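Local coordinates for protein carboxypeptidase Y inhibitor (Saccharomyces cerevisiae, PDB 1WPX) that inhibits carboxypeptidase Y, a serine protease, specifically and potently as a member of the phosphatidylethanolamine-binding protein family, at residues 92-97 against 162-167. Sequence-based numbering, arbitrary orientation.
Sequences LVMTDP and HRYVFL. With SO4 (sulfate ion), chain G.
Val93 with Leu167 and Thr95 with Val165 form hydrogen-bonded pairs of an antiparallel sheet in the phosphatidylethanolamine-binding protein fold. The evidence is four N-H...O bonds, the Val93 N to Leu167 O bond being 2.9 Å long, and N-to-C directions of the two strand segments 161° apart. Between these pairs lies the non-hydrogen-bonded pair Met94-Phe166, the close-packed part. Met94 runs alongside Phe166 because chi1 near -172° swings CG away from the backbone N: CG sits over the ring face, 4.1 Å from the centroid, while SD approaches obliquely in a Met-aromatic contact, 3.5 Å from Phe166 CE2. Phe64 and Leu37 also pack on Phe166.

The Asp96 end is more polar and less closely packed, although Pro97 CG lies over the Arg163 guanidinium. Here His162 ND1 donates to the syn lone pair of Asp96 OD2 (2.9 Å), bent to 132° at the hydrogen; Ser159 holds NE2. Asp96 OD1 accepts from Asp98 N. Replacing Asp96 by alanine is likely to leave His162 ND1 and Asp98 N without these acceptors. A sulfate, probably from the crystallisation liquor, sits beside them, consistent with the family's anion-binding site; His112 and Ala154 bind it, and its O2 accepts a long 3.3 Å hydrogen bond from Tyr164 OH, at the ring edge.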
loop_
_atom_site.group_PDB
_atom_site.type_symbol
_atom_site.label_atom_id
_atom_site.label_comp_id
_atom_site.label_asym_id
_atom_site.label_seq_id
_atom_site.Cartn_x
_atom_site.Cartn_y
_atom_site.Cartn_z
ATOM N N LEU B 92 -25.994 11.630 7.352
ATOM C CA LEU B 92 -24.617 11.808 6.918
ATOM C C LEU B 92 -24.132 13.182 7.368
ATOM O O LEU B 92 -24.707 14.209 6.999
ATOM C CB LEU B 92 -24.558 11.687 5.395
ATOM C CG LEU B 92 -23.280 11.190 4.727
ATOM C CD1 LEU B 92 -22.613 10.092 5.549
ATOM C CD2 LEU B 92 -23.659 10.667 3.358
ATOM N N VAL B 93 -23.070 13.187 8.164
ATOM C CA VAL B 93 -22.501 14.421 8.694
ATOM C C VAL B 93 -21.070 14.695 8.229
ATOM O O VAL B 93 -20.316 13.773 7.941
ATOM C CB VAL B 93 -22.492 14.383 10.245
ATOM C CG1 VAL B 93 -21.698 15.557 10.805
ATOM C CG2 VAL B 93 -23.911 14.413 10.768
ATOM N N MET B 94 -20.710 15.973 8.144
ATOM C CA MET B 94 -19.351 16.370 7.797
ATOM C C MET B 94 -18.959 17.499 8.741
ATOM O O MET B 94 -19.599 18.548 8.763
ATOM C CB MET B 94 -19.233 16.857 6.355
ATOM C CG MET B 94 -17.773 17.070 5.948
ATOM S SD MET B 94 -17.529 17.718 4.279
ATOM C CE MET B 94 -16.329 19.009 4.602
ATOM N N THR B 95 -17.916 17.285 9.530
ATOM C CA THR B 95 -17.492 18.311 10.464
ATOM C C THR B 95 -15.973 18.478 10.531
ATOM O O THR B 95 -15.216 17.562 10.202
ATOM C CB THR B 95 -18.022 18.011 11.883
ATOM O OG1 THR B 95 -17.820 19.157 12.725
ATOM C CG2 THR B 95 -17.298 16.805 12.474
ATOM N N ASP B 96 -15.550 19.666 10.960
ATOM C CA ASP B 96 -14.141 20.008 11.112
ATOM C C ASP B 96 -13.909 20.355 12.584
ATOM O O ASP B 96 -14.425 21.354 13.076
ATOM C CB ASP B 96 -13.795 21.212 10.224
ATOM C CG ASP B 96 -12.369 21.715 10.438
ATOM O OD1 ASP B 96 -11.634 21.134 11.266
ATOM O OD2 ASP B 96 -11.981 22.699 9.775
ATOM N N PRO B 97 -13.140 19.529 13.309
ATOM C CA PRO B 97 -12.884 19.813 14.725
ATOM C C PRO B 97 -11.642 20.684 14.901
ATOM O O PRO B 97 -11.212 20.957 16.027
ATOM C CB PRO B 97 -12.692 18.427 15.312
ATOM C CG PRO B 97 -11.909 17.749 14.221
ATOM C CD PRO B 97 -12.601 18.208 12.935
ATOM N N HIS B 162 -6.473 20.709 8.409
ATOM C CA HIS B 162 -7.662 20.468 9.220
ATOM C C HIS B 162 -8.204 19.083 8.918
ATOM O O HIS B 162 -8.048 18.568 7.807
ATOM C CB HIS B 162 -8.775 21.469 8.900
ATOM C CG HIS B 162 -8.472 22.879 9.294
ATOM N ND1 HIS B 162 -9.420 23.878 9.242
ATOM C CD2 HIS B 162 -7.336 23.461 9.744
ATOM C CE1 HIS B 162 -8.882 25.015 9.645
ATOM N NE2 HIS B 162 -7.618 24.789 9.955
ATOM N N ARG B 163 -8.854 18.488 9.910
ATOM C CA ARG B 163 -9.468 17.183 9.733
ATOM C C ARG B 163 -10.907 17.395 9.267
ATOM O O ARG B 163 -11.674 18.128 9.897
ATOM C CB ARG B 163 -9.467 16.401 11.046
ATOM C CG ARG B 163 -8.122 15.812 11.417
ATOM C CD ARG B 163 -8.125 15.306 12.844
ATOM N NE ARG B 163 -8.400 16.384 13.784
ATOM C CZ ARG B 163 -8.528 16.217 15.095
ATOM N NH1 ARG B 163 -8.402 15.005 15.628
ATOM N NH2 ARG B 163 -8.794 17.261 15.874
ATOM N N TYR B 164 -11.259 16.773 8.147
ATOM C CA TYR B 164 -12.610 16.861 7.611
ATOM C C TYR B 164 -13.202 15.468 7.767
ATOM O O TYR B 164 -12.899 14.558 6.990
ATOM C CB TYR B 164 -12.546 17.309 6.156
ATOM C CG TYR B 164 -12.091 18.741 6.066
ATOM C CD1 TYR B 164 -12.958 19.781 6.413
ATOM C CD2 TYR B 164 -10.767 19.058 5.750
ATOM C CE1 TYR B 164 -12.524 21.101 6.454
ATOM C CE2 TYR B 164 -10.317 20.380 5.790
ATOM C CZ TYR B 164 -11.204 21.396 6.148
ATOM O OH TYR B 164 -10.776 22.699 6.232
ATOM N N VAL B 165 -14.044 15.318 8.790
ATOM C CA VAL B 165 -14.641 14.031 9.130
ATOM C C VAL B 165 -16.079 13.730 8.700
ATOM O O VAL B 165 -17.013 14.451 9.042
ATOM C CB VAL B 165 -14.545 13.807 10.660
ATOM C CG1 VAL B 165 -14.876 12.368 11.009
ATOM C CG2 VAL B 165 -13.148 14.168 11.144
ATOM N N PHE B 166 -16.244 12.640 7.953
ATOM C CA PHE B 166 -17.563 12.194 7.521
ATOM C C PHE B 166 -18.035 11.126 8.504
ATOM O O PHE B 166 -17.267 10.230 8.868
ATOM C CB PHE B 166 -17.514 11.591 6.117
ATOM C CG PHE B 166 -17.294 12.599 5.033
ATOM C CD1 PHE B 166 -16.038 12.756 4.452
ATOM C CD2 PHE B 166 -18.348 13.391 4.583
ATOM C CE1 PHE B 166 -15.836 13.685 3.435
ATOM C CE2 PHE B 166 -18.155 14.322 3.569
ATOM C CZ PHE B 166 -16.894 14.470 2.991
ATOM N N LEU B 167 -19.290 11.228 8.940
ATOM C CA LEU B 167 -19.860 10.260 9.875
ATOM C C LEU B 167 -21.253 9.814 9.438
ATOM O O LEU B 167 -22.104 10.644 9.096
ATOM C CB LEU B 167 -19.941 10.845 11.290
ATOM C CG LEU B 167 -18.646 11.357 11.921
ATOM C CD1 LEU B 167 -18.511 12.837 11.638
ATOM C CD2 LEU B 167 -18.668 11.130 13.414
HETATM S S SO4 G . -13.454 25.212 7.828
HETATM O O1 SO4 G . -14.494 26.255 7.882
HETATM O O2 SO4 G . -13.300 24.752 6.435
HETATM O O3 SO4 G . -12.178 25.768 8.315
HETATM O O4 SO4 G . -13.851 24.083 8.687
#